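Local coordinates for protein nicotinate phosphoribosyltransferase (Porphyromonas gingivalis, PDB 2IM5) that probably catalyses the ATP-dependent synthesis of nicotinate ribonucleotide from nicotinate and phosphoribosyl diphosphate, a step of NAD biosynthesis, at residues E66-F69 and L70-L74; E129-Y132 and R133-A137; V197-A200 and H201-L205; Y252-D255 and V256-N260; V287-Y290 and E291-V295. All blocks are in the same frame, centred on the assembly; numbering follows the deposited sequence.

Contact 1 of 5, residues E66-F69 and L70-L74; sequences EKEF and LQREL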
# COMPACT_ATOMS: atom_id res chain seq x y z
N GLU A 66 5.82 -20.94 6.36
CA GLU A 66 5.29 -19.58 6.30
C GLU A 66 4.57 -19.25 7.60
O GLU A 66 4.69 -18.14 8.11
CB GLU A 66 4.34 -19.43 5.11
CG GLU A 66 5.04 -19.63 3.78
CD GLU A 66 4.11 -19.48 2.59
OE1 GLU A 66 2.95 -19.96 2.66
OE2 GLU A 66 4.54 -18.88 1.58
N LYS A 67 3.85 -20.22 8.15
CA LYS A 67 3.15 -20.01 9.40
C LYS A 67 4.15 -19.70 10.52
O LYS A 67 3.94 -18.79 11.32
CB LYS A 67 2.32 -21.24 9.78
CG LYS A 67 1.48 -21.04 11.03
CD LYS A 67 0.78 -22.33 11.46
CE LYS A 67 0.10 -22.13 12.82
NZ LYS A 67 -0.54 -23.38 13.35
N GLU A 68 5.24 -20.46 10.57
CA GLU A 68 6.28 -20.24 11.59
C GLU A 68 6.92 -18.88 11.39
O GLU A 68 7.27 -18.21 12.37
CB GLU A 68 7.35 -21.33 11.51
CG GLU A 68 6.90 -22.68 12.03
CD GLU A 68 7.90 -23.79 11.74
OE1 GLU A 68 9.12 -23.58 11.99
OE2 GLU A 68 7.47 -24.87 11.28
N PHE A 69 7.08 -18.47 10.14
CA PHE A 69 7.65 -17.17 9.83
C PHE A 69 6.74 -16.06 10.37
O PHE A 69 7.20 -15.12 11.02
CB PHE A 69 7.81 -17.00 8.32
CG PHE A 69 8.23 -15.62 7.91
CD1 PHE A 69 9.53 -15.17 8.12
CD2 PHE A 69 7.31 -14.75 7.32
CE1 PHE A 69 9.92 -13.88 7.76
CE2 PHE A 69 7.68 -13.47 6.95
CZ PHE A 69 8.99 -13.03 7.17
N LEU A 70 5.44 -16.18 10.11
CA LEU A 70 4.49 -15.18 10.58
C LEU A 70 4.52 -15.07 12.10
O LEU A 70 4.48 -13.97 12.65
CB LEU A 70 3.07 -15.53 10.12
CG LEU A 70 2.80 -15.50 8.61
CD1 LEU A 70 1.36 -15.88 8.35
CD2 LEU A 70 3.09 -14.11 8.06
N GLN A 71 4.60 -16.21 12.77
CA GLN A 71 4.62 -16.22 14.23
C GLN A 71 5.88 -15.56 14.77
O GLN A 71 5.84 -14.86 15.77
CB GLN A 71 4.53 -17.66 14.75
CG GLN A 71 3.27 -18.37 14.30
CD GLN A 71 3.28 -19.85 14.63
OE1 GLN A 71 4.27 -20.54 14.38
NE2 GLN A 71 2.18 -20.35 15.18
N ARG A 72 7.00 -15.75 14.08
CA ARG A 72 8.26 -15.18 14.54
C ARG A 72 8.52 -13.75 14.10
O ARG A 72 9.01 -12.95 14.89
CB ARG A 72 9.43 -16.06 14.10
CG ARG A 72 9.39 -17.44 14.73
CD ARG A 72 10.49 -18.35 14.23
NE ARG A 72 10.37 -19.67 14.84
CZ ARG A 72 11.13 -20.72 14.54
NH1 ARG A 72 12.10 -20.61 13.64
NH2 ARG A 72 10.94 -21.87 15.16
N GLU A 73 8.19 -13.42 12.86
CA GLU A 73 8.46 -12.10 12.32
C GLU A 73 7.33 -11.08 12.32
O GLU A 73 7.58 -9.89 12.19
CB GLU A 73 9.02 -12.24 10.91
CG GLU A 73 10.33 -13.00 10.86
CD GLU A 73 11.37 -12.40 11.79
OE1 GLU A 73 11.65 -11.18 11.65
OE2 GLU A 73 11.90 -13.13 12.65
N LEU A 74 6.09 -11.54 12.43
CA LEU A 74 4.95 -10.61 12.45
C LEU A 74 4.12 -10.89 13.69
O LEU A 74 2.92 -11.18 13.60
CB LEU A 74 4.09 -10.75 11.19
CG LEU A 74 4.66 -10.21 9.87
CD1 LEU A 74 5.82 -11.08 9.41
CD2 LEU A 74 3.56 -10.19 8.81

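Contact 2 of 5, residues E129-Y132 and R133-A137; sequences ELYY and RFIGA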
# COMPACT_ATOMS: atom_id res chain seq x y z
N GLU A 129 2.07 -8.60 -14.42
CA GLU A 129 2.89 -9.65 -14.99
C GLU A 129 2.28 -10.23 -16.26
O GLU A 129 2.98 -10.44 -17.25
CB GLU A 129 3.15 -10.76 -13.95
CG GLU A 129 4.05 -11.87 -14.47
CD GLU A 129 4.76 -12.65 -13.36
OE1 GLU A 129 5.40 -13.68 -13.68
OE2 GLU A 129 4.68 -12.23 -12.18
N LEU A 130 0.97 -10.49 -16.24
CA LEU A 130 0.27 -11.03 -17.40
C LEU A 130 0.39 -10.09 -18.58
O LEU A 130 0.56 -10.53 -19.71
CB LEU A 130 -1.22 -11.22 -17.12
CG LEU A 130 -1.74 -12.46 -16.41
CD1 LEU A 130 -3.26 -12.38 -16.33
CD2 LEU A 130 -1.32 -13.72 -17.17
N TYR A 131 0.29 -8.79 -18.31
CA TYR A 131 0.36 -7.78 -19.35
C TYR A 131 1.66 -7.83 -20.14
O TYR A 131 1.64 -7.92 -21.37
CB TYR A 131 0.20 -6.39 -18.73
CG TYR A 131 0.35 -5.28 -19.73
CD1 TYR A 131 -0.64 -5.03 -20.68
CD2 TYR A 131 1.50 -4.49 -19.76
CE1 TYR A 131 -0.49 -4.02 -21.63
CE2 TYR A 131 1.67 -3.49 -20.71
CZ TYR A 131 0.67 -3.25 -21.64
OH TYR A 131 0.83 -2.25 -22.57
N TYR A 132 2.79 -7.77 -19.45
CA TYR A 132 4.09 -7.80 -20.12
C TYR A 132 4.28 -9.10 -20.88
O TYR A 132 4.85 -9.10 -21.97
CB TYR A 132 5.20 -7.57 -19.10
CG TYR A 132 5.10 -6.19 -18.48
CD1 TYR A 132 5.29 -5.05 -19.25
CD2 TYR A 132 4.77 -6.03 -17.13
CE1 TYR A 132 5.14 -3.78 -18.71
CE2 TYR A 132 4.62 -4.77 -16.58
CZ TYR A 132 4.80 -3.65 -17.37
OH TYR A 132 4.66 -2.40 -16.83
N ARG A 133 3.80 -10.21 -20.33
CA ARG A 133 3.91 -11.48 -21.03
C ARG A 133 3.09 -11.38 -22.31
O ARG A 133 3.56 -11.74 -23.40
CB ARG A 133 3.32 -12.63 -20.21
CG ARG A 133 4.12 -13.08 -19.02
CD ARG A 133 3.46 -14.32 -18.43
NE ARG A 133 4.07 -14.76 -17.18
CZ ARG A 133 3.65 -15.79 -16.47
NH1 ARG A 133 2.60 -16.50 -16.88
NH2 ARG A 133 4.26 -16.12 -15.34
N PHE A 134 1.87 -10.87 -22.16
CA PHE A 134 0.95 -10.72 -23.27
C PHE A 134 1.51 -9.93 -24.45
O PHE A 134 1.31 -10.31 -25.60
CB PHE A 134 -0.35 -10.06 -22.79
CG PHE A 134 -1.52 -10.30 -23.69
CD1 PHE A 134 -2.11 -11.55 -23.77
CD2 PHE A 134 -2.05 -9.26 -24.46
CE1 PHE A 134 -3.22 -11.77 -24.59
CE2 PHE A 134 -3.16 -9.47 -25.28
CZ PHE A 134 -3.75 -10.73 -25.35
N ILE A 135 2.19 -8.82 -24.16
CA ILE A 135 2.74 -8.01 -25.24
C ILE A 135 4.15 -8.43 -25.60
O ILE A 135 4.86 -7.73 -26.33
CB ILE A 135 2.73 -6.51 -24.88
CG1 ILE A 135 3.73 -6.22 -23.76
CG2 ILE A 135 1.34 -6.08 -24.47
CD1 ILE A 135 3.93 -4.74 -23.50
N GLY A 136 4.56 -9.59 -25.09
CA GLY A 136 5.89 -10.11 -25.38
C GLY A 136 7.09 -9.35 -24.84
O GLY A 136 8.19 -9.53 -25.34
N ALA A 137 6.89 -8.50 -23.84
CA ALA A 137 8.01 -7.75 -23.28
C ALA A 137 8.86 -8.65 -22.39
O ALA A 137 8.36 -9.56 -21.73
CB ALA A 137 7.49 -6.56 -22.48

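Contact 3 of 5, residues V197-A200 and H201-L205; sequences VHLA and HKHGL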
# COMPACT_ATOMS: atom_id res chain seq x y z
N VAL A 197 5.71 -9.68 1.96
CA VAL A 197 5.93 -10.64 3.05
C VAL A 197 6.63 -11.92 2.60
O VAL A 197 7.51 -12.44 3.30
CB VAL A 197 4.61 -10.99 3.75
CG1 VAL A 197 4.87 -11.86 4.98
CG2 VAL A 197 3.89 -9.71 4.14
N HIS A 198 6.25 -12.43 1.42
CA HIS A 198 6.86 -13.63 0.87
C HIS A 198 8.36 -13.47 0.62
O HIS A 198 9.17 -14.33 1.00
CB HIS A 198 6.18 -14.01 -0.45
CG HIS A 198 6.98 -14.96 -1.29
ND1 HIS A 198 7.36 -16.21 -0.84
CD2 HIS A 198 7.47 -14.84 -2.54
CE1 HIS A 198 8.05 -16.82 -1.79
NE2 HIS A 198 8.13 -16.01 -2.83
N LEU A 199 8.74 -12.37 -0.02
CA LEU A 199 10.15 -12.13 -0.30
C LEU A 199 10.95 -11.78 0.95
O LEU A 199 12.16 -11.98 0.99
CB LEU A 199 10.29 -11.04 -1.37
CG LEU A 199 9.75 -11.49 -2.74
CD1 LEU A 199 9.94 -10.39 -3.77
CD2 LEU A 199 10.48 -12.77 -3.18
N ALA A 200 10.27 -11.27 1.98
CA ALA A 200 10.95 -10.94 3.22
C ALA A 200 11.29 -12.28 3.88
O ALA A 200 12.36 -12.45 4.47
CB ALA A 200 10.04 -10.13 4.13
N HIS A 201 10.37 -13.22 3.75
CA HIS A 201 10.55 -14.55 4.30
C HIS A 201 11.70 -15.24 3.56
O HIS A 201 12.65 -15.73 4.17
CB HIS A 201 9.27 -15.37 4.13
CG HIS A 201 9.39 -16.80 4.56
ND1 HIS A 201 8.55 -17.79 4.09
CD2 HIS A 201 10.24 -17.40 5.42
CE1 HIS A 201 8.88 -18.94 4.65
NE2 HIS A 201 9.90 -18.73 5.46
N LYS A 202 11.60 -15.25 2.24
CA LYS A 202 12.60 -15.88 1.39
C LYS A 202 14.02 -15.33 1.53
O LYS A 202 14.98 -16.09 1.58
CB LYS A 202 12.17 -15.77 -0.08
CG LYS A 202 13.20 -16.31 -1.05
CD LYS A 202 12.64 -16.41 -2.46
CE LYS A 202 13.73 -16.91 -3.42
NZ LYS A 202 13.20 -17.14 -4.78
N HIS A 203 14.14 -14.01 1.60
CA HIS A 203 15.45 -13.38 1.70
C HIS A 203 15.89 -12.96 3.10
O HIS A 203 16.90 -12.29 3.26
CB HIS A 203 15.51 -12.17 0.76
CG HIS A 203 15.36 -12.53 -0.68
ND1 HIS A 203 16.29 -13.28 -1.36
CD2 HIS A 203 14.37 -12.27 -1.56
CE1 HIS A 203 15.88 -13.47 -2.60
NE2 HIS A 203 14.72 -12.87 -2.75
N GLY A 204 15.12 -13.37 4.11
CA GLY A 204 15.46 -13.05 5.49
C GLY A 204 15.53 -11.57 5.79
O GLY A 204 16.46 -11.10 6.44
N LEU A 205 14.54 -10.82 5.32
CA LEU A 205 14.49 -9.39 5.55
C LEU A 205 13.31 -9.06 6.46
O LEU A 205 12.42 -9.88 6.64
CB LEU A 205 14.31 -8.66 4.21
CG LEU A 205 15.39 -8.83 3.15
CD1 LEU A 205 14.92 -8.18 1.85
CD2 LEU A 205 16.71 -8.20 3.62
O HOH W 1 6.99 -17.58 1.63

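Contact 4 of 5, residues Y252-D255 and V256-N260; sequences YTTD and VFMRN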
# COMPACT_ATOMS: atom_id res chain seq x y z
N TYR A 252 -7.75 12.94 3.50
CA TYR A 252 -8.71 14.02 3.29
C TYR A 252 -7.95 15.33 3.34
O TYR A 252 -8.47 16.32 3.85
CB TYR A 252 -9.80 14.00 4.36
CG TYR A 252 -10.59 12.71 4.35
CD1 TYR A 252 -11.32 12.33 3.23
CD2 TYR A 252 -10.55 11.85 5.44
CE1 TYR A 252 -11.99 11.11 3.19
CE2 TYR A 252 -11.21 10.63 5.42
CZ TYR A 252 -11.93 10.27 4.28
OH TYR A 252 -12.57 9.05 4.24
N THR A 253 -6.74 15.32 2.80
CA THR A 253 -5.89 16.50 2.78
C THR A 253 -5.09 16.59 4.08
O THR A 253 -5.64 16.41 5.17
CB THR A 253 -6.75 17.77 2.60
OG1 THR A 253 -6.82 18.11 1.20
CG2 THR A 253 -6.23 18.90 3.42
N THR A 254 -3.80 16.86 3.95
CA THR A 254 -2.93 16.98 5.11
C THR A 254 -3.27 18.18 5.99
O THR A 254 -3.06 18.13 7.21
CB THR A 254 -1.44 17.04 4.68
OG1 THR A 254 -1.05 15.76 4.18
CG2 THR A 254 -0.55 17.38 5.87
N ASP A 255 -3.79 19.25 5.40
CA ASP A 255 -4.16 20.42 6.21
C ASP A 255 -5.28 20.05 7.19
O ASP A 255 -5.27 20.50 8.34
CB ASP A 255 -4.62 21.59 5.32
CG ASP A 255 -3.46 22.24 4.56
OD1 ASP A 255 -2.29 22.03 4.96
OD2 ASP A 255 -3.72 22.97 3.58
N VAL A 256 -6.23 19.23 6.73
CA VAL A 256 -7.33 18.81 7.58
C VAL A 256 -6.77 17.89 8.68
O VAL A 256 -7.12 18.01 9.84
CB VAL A 256 -8.40 18.05 6.77
CG1 VAL A 256 -9.36 17.35 7.72
CG2 VAL A 256 -9.15 19.03 5.87
N PHE A 257 -5.87 16.98 8.29
CA PHE A 257 -5.27 16.07 9.26
C PHE A 257 -4.56 16.84 10.37
O PHE A 257 -4.83 16.65 11.56
CB PHE A 257 -4.25 15.16 8.59
CG PHE A 257 -3.60 14.18 9.53
CD1 PHE A 257 -4.12 12.91 9.72
CD2 PHE A 257 -2.47 14.56 10.27
CE1 PHE A 257 -3.55 12.03 10.63
CE2 PHE A 257 -1.89 13.69 11.18
CZ PHE A 257 -2.43 12.42 11.36
N MET A 258 -3.64 17.71 9.98
CA MET A 258 -2.86 18.50 10.93
C MET A 258 -3.73 19.34 11.85
O MET A 258 -3.50 19.38 13.06
CB MET A 258 -1.86 19.41 10.19
CG MET A 258 -0.70 18.65 9.55
SD MET A 258 0.25 17.61 10.72
CE MET A 258 1.07 16.57 9.60
N ARG A 259 -4.73 20.00 11.29
CA ARG A 259 -5.63 20.83 12.07
C ARG A 259 -6.31 20.03 13.18
O ARG A 259 -6.57 20.56 14.26
CB ARG A 259 -6.70 21.47 11.17
CG ARG A 259 -7.60 22.47 11.88
CD ARG A 259 -8.70 22.98 10.95
NE ARG A 259 -8.15 23.49 9.69
CZ ARG A 259 -8.39 22.96 8.50
NH1 ARG A 259 -9.18 21.89 8.39
NH2 ARG A 259 -7.83 23.47 7.41
N ASN A 260 -6.59 18.76 12.92
CA ASN A 260 -7.28 17.91 13.91
C ASN A 260 -6.38 16.89 14.62
O ASN A 260 -6.86 16.03 15.36
CB ASN A 260 -8.45 17.19 13.24
CG ASN A 260 -9.42 18.15 12.56
OD1 ASN A 260 -9.39 18.32 11.33
ND2 ASN A 260 -10.28 18.79 13.35

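Contact 5 of 5, residues V287-Y290 and E291-V295; sequences VRRY and EELRV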
# COMPACT_ATOMS: atom_id res chain seq x y z
N VAL A 287 6.51 19.75 10.84
CA VAL A 287 7.33 20.38 11.86
C VAL A 287 6.57 21.48 12.59
O VAL A 287 6.66 21.59 13.82
CB VAL A 287 8.62 20.98 11.25
CG1 VAL A 287 9.38 21.80 12.29
CG2 VAL A 287 9.51 19.86 10.74
N ARG A 288 5.81 22.29 11.86
CA ARG A 288 5.06 23.37 12.49
C ARG A 288 3.98 22.85 13.44
O ARG A 288 3.83 23.36 14.56
CB ARG A 288 4.42 24.28 11.43
CG ARG A 288 3.51 25.34 12.04
CD ARG A 288 3.16 26.49 11.09
NE ARG A 288 2.31 26.09 9.97
CZ ARG A 288 2.77 25.68 8.79
NH1 ARG A 288 4.07 25.62 8.56
NH2 ARG A 288 1.92 25.32 7.83
N ARG A 289 3.23 21.84 13.01
CA ARG A 289 2.18 21.30 13.85
C ARG A 289 2.75 20.63 15.10
O ARG A 289 2.19 20.76 16.19
CB ARG A 289 1.32 20.30 13.07
CG ARG A 289 0.15 19.73 13.86
CD ARG A 289 -0.69 20.83 14.51
NE ARG A 289 -1.85 20.28 15.20
CZ ARG A 289 -2.57 20.92 16.12
NH1 ARG A 289 -2.25 22.15 16.47
NH2 ARG A 289 -3.61 20.31 16.69
N TYR A 290 3.85 19.91 14.96
CA TYR A 290 4.46 19.27 16.12
C TYR A 290 4.85 20.31 17.16
O TYR A 290 4.65 20.12 18.36
CB TYR A 290 5.70 18.47 15.72
CG TYR A 290 5.41 17.07 15.22
CD1 TYR A 290 4.56 16.21 15.93
CD2 TYR A 290 6.02 16.58 14.07
CE1 TYR A 290 4.34 14.90 15.50
CE2 TYR A 290 5.80 15.27 13.63
CZ TYR A 290 4.96 14.44 14.36
OH TYR A 290 4.74 13.14 13.92
N GLU A 291 5.40 21.43 16.71
CA GLU A 291 5.79 22.47 17.63
C GLU A 291 4.58 23.14 18.28
O GLU A 291 4.64 23.51 19.45
CB GLU A 291 6.67 23.49 16.92
CG GLU A 291 7.96 22.87 16.44
CD GLU A 291 8.84 23.84 15.70
OE1 GLU A 291 8.30 24.65 14.92
OE2 GLU A 291 10.08 23.78 15.89
N GLU A 292 3.49 23.27 17.54
CA GLU A 292 2.28 23.86 18.09
C GLU A 292 1.81 22.98 19.24
O GLU A 292 1.33 23.46 20.27
CB GLU A 292 1.17 23.92 17.04
CG GLU A 292 1.22 25.13 16.13
CD GLU A 292 0.23 25.01 14.98
OE1 GLU A 292 -0.81 24.33 15.16
OE2 GLU A 292 0.49 25.60 13.91
N LEU A 293 1.93 21.67 19.04
CA LEU A 293 1.51 20.70 20.05
C LEU A 293 2.59 20.47 21.11
O LEU A 293 2.41 19.66 22.01
CB LEU A 293 1.18 19.37 19.38
CG LEU A 293 -0.03 19.35 18.44
CD1 LEU A 293 -0.09 18.01 17.72
CD2 LEU A 293 -1.30 19.59 19.25
N ARG A 294 3.70 21.19 21.00
CA ARG A 294 4.80 21.06 21.94
C ARG A 294 5.34 19.63 21.95
O ARG A 294 5.60 19.06 23.01
CB ARG A 294 4.35 21.48 23.34
CG ARG A 294 4.62 22.95 23.66
CD ARG A 294 4.08 23.88 22.58
NE ARG A 294 4.54 25.26 22.76
CZ ARG A 294 4.26 26.26 21.93
NH1 ARG A 294 3.51 26.05 20.85
NH2 ARG A 294 4.72 27.48 22.18
N VAL A 295 5.49 19.07 20.76
CA VAL A 295 6.03 17.73 20.58
C VAL A 295 7.31 17.95 19.78
O VAL A 295 7.31 18.73 18.83
CB VAL A 295 5.05 16.83 19.80
CG1 VAL A 295 5.72 15.52 19.44
CG2 VAL A 295 3.81 16.57 20.64

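Contact 1 of 5, residues E66-F69 and L70-L74
The Phe69 ring is overlapped on one face by Glu73, one turn later in helix 64-73. Glu73 CB stands 4.0 Å from the centroid of the Phe69 ring, 24° off the normal and displaced toward the rim, a CH-pi contact. Glu73 CG reaches still nearer, 3.2 Å from Phe69 CE1. The CG of Phe69 is turned anti to the backbone N (chi1 172°), beside the carbonyl carbon, which places the ring against the side chain of Glu73. The two side chains cross at about a right angle, and a bend at chi2 takes the Glu73 carboxylate away from the preceding turn. At the far end of the ring, Phe69 CE2 meets Leu74 CD1 at 3.9 Å, just where the chain leaves helical geometry.

Longer polar chains occupy the other flanks. Lys67, fully extended and also touching Ile82 of helix 79-87, passes its CE 3.6 Å from Gln71 NE2. Glu68 and Arg72 lie side by side and point the same way; Glu68 OE1 is 4.0 Å from Arg72 NH2, over a face of the guanidinium, so no N-H is directed at it. The backbone carries the ordinary i to i+4 bonds, of which Glu73 N to Phe69 O is 2.7 Å long.

Phe69 also stacks on His201 and touches Val197 of helix 197-203, while Leu70 packs on Leu85 of helix 79-87. The chemistry is thus divided: dispersion and CH-pi contact hold the Phe69 side, whereas Glu68 and Arg72 probably attract each other only through their charges, with no directed bond.

Contact 2 of 5, residues E129-Y132 and R133-A137
Ile135 forms the apolar centre, laid against the ring of Tyr131 one turn back. Its CG2 sits over a face of that ring, 4.3 Å from the centroid of Tyr131, while CD1 approaches Tyr131 CE2 at 3.8 Å. Both branches can reach the ring because CG1 lies between the backbone N and the carbonyl carbon (chi1 68°) and CG2 takes the place beside the N. Further round, Ala137 CB stands at the edge of the Tyr132 ring, 4.2 Å from Tyr132 CD1.

The methyl of Ala137 is brought there by a Schellman motif: Ala137 N bonds to Tyr132 O at 2.8 Å and Gly136 N to Arg133 O, with Gly136 at positive phi as the C-prime residue. At the polar edge, Arg133 NH2 makes a salt bridge of 3.2 Å to Glu129 OE1. The bond is bent, reaching the oxygen from above the carboxylate plane, with the two planes 76° apart. Glu129 OE2 is held elsewhere, by Leu173 N.

Helix 120-134 ends here between other elements: Leu130 and Phe134 pack on helix 44-56, Phe134 edge-to-face with Phe46, whereas Tyr132 stacks on Phe171 and its hydroxyl bonds to Glu343 O and Asn336, tying the helix end to the chain just before strand 347-355.

Contact 3 of 5, residues V197-A200 and H201-L205
Two imidazoles one turn apart, His198 and His201, are joined by a water that lies at the edge of the His198 ring, in its plane. The water oxygen is 2.8 Å from His198 ND1 and 2.9 Å from His201 ND1, and it spans the 5.3 Å between these nitrogens. Both rings start anti to the backbone N, which brings them to the same flank of the helix; their ring rotations, different in the two residues (chi2 59° for His198, -158° for His201), turn each ND1 to the water. A third ring, His203, has Lys202 CG centred over one face, and its CD2 comes 3.4 Å from Leu199 O. Leu199 also touches the later turn through CD2, at 4.2 Å from His203 CD2.

The helix closes in a Schellman motif with Gly204 at positive phi. Leu205 N bonds to Ala200 O at 2.9 Å, in the carbonyl plane and on a lone pair, but the companion bond from Gly204 N to His201 O is weak.

Helix 197-203 connects strands 191-194 and 206-207 in a beta-alpha-beta unit. Asp177 of helix 173-186 meets Lys202 NZ with OD2, in a salt bridge, and His203 NE2 with OD1, in a hydrogen bond. Chemically, the water bridges two ND1 atoms that are too far apart to bond directly, and the carboxylate of Asp177 would be expected to offset the positive charge of Lys202.

Contact 4 of 5, residues Y252-D255 and V256-N260
Thr254 turns its CG2 anti to the backbone N while its OG1 stands anti to the carbonyl carbon (chi1 -70°), and Met258, bent at chi2 (-55°), folds back alongside it. The two side chains point the same way, with Thr254 CG2 3.9 Å from Met258 CG. Thr254 OG1 is hydrogen-bonded to Asp370 and Thr249.

Elsewhere, Val256 CG2 meets Thr253 CG2 at 3.8 Å, the side chains crossing at about a right angle. Arg259 bends at chi3, which brings its guanidinium back until Asp255 O sits over the centre of one face, 3.9 Å above the plane. No guanidinium N-H is directed at this oxygen, which accepts the backbone Arg259 N at 3.0 Å; the Asp255 carboxylate has its salt bridge with Lys285 of helix 279-292.

Phe257 and Tyr252 reach helix 228-240, and Val256 packs on Leu389 of helix 379-389. Thr253 occupies the N-cap position without a capping bond from its side chain, its carbonyl receiving Phe257 N at 3.2 Å and a weak second bond from Val256 N. This is the first turn of an alpha-helix following strand 246-248 of the parallel sheet, consistent with the alpha/beta-barrel fold of this family.

Contact 5 of 5, residues V287-Y290 and E291-V295
Arg289 and Glu292 cross at about a right angle, their guanidinium and carboxylate planes 70° apart, and join in a salt bridge. Arg289 NH1 gives the bond to Glu292 OE1 at 2.9 Å, reaching the oxygen nearly along its C-O axis, with the oxygen close to the guanidinium plane at its edge. A bend at chi2 (51°) swings the arginine round to this position. The same bend lays one guanidinium face against Leu293, whose CD2 is 3.5 Å from Arg289 NH2, above the plane and toward the rim. Arg289 is therefore gripped at an edge by charge and on a face by a methyl group, and NH2 has a further acceptor in Phe261 O.

Arg288 runs alongside Glu292, pointing the same way, but only its aliphatic part comes close: Arg288 CG is 3.6 Å from Glu292 OE2, whereas NE stays 4.4 Å away, beyond a salt bridge. Val287 and Glu291 are likewise side by side, CG1 of Val287 being 4.0 Å from Glu291 CD. On the buried flank the Tyr290 ring crosses Val295 at a slant, CD1 of Tyr290 lying 3.8 Å from Val295 CG1. A Schellman motif sets Val295 there: Val295 N bonds to Tyr290 O at 2.8 Å, while Arg294, at positive phi, makes the weaker bond to Glu291 O.

Tyr290, Leu293 and Val295 rest on helix 263-268, and Lys263 bonds to Leu293 O. Helix 279-292 thus ends against that helix before the chain enters strand 301-304, completing the beta-alpha-beta unit begun by strand 271-274.

All five contacts are local, within single helices; contacts 2, 3 and 5 each end in a Schellman motif, whereas contact 4 opens its helix. Contact 4 is the most buried and relies chiefly on aliphatic packing; the other four are partly buried. Salt bridges within the segments occur in contacts 2 and 5 alone, while contact 3 has a bridging water. Contacts 1 and 3 touch through the Phe69-His201 stack, joining a helix of the N-terminal domain to one that links parallel strands. Contacts 4 and 5 meet where Arg289 NE lies 2.8 Å from Met258 O. Contact 2 stands apart, across the chain's centre from contacts 4 and 5.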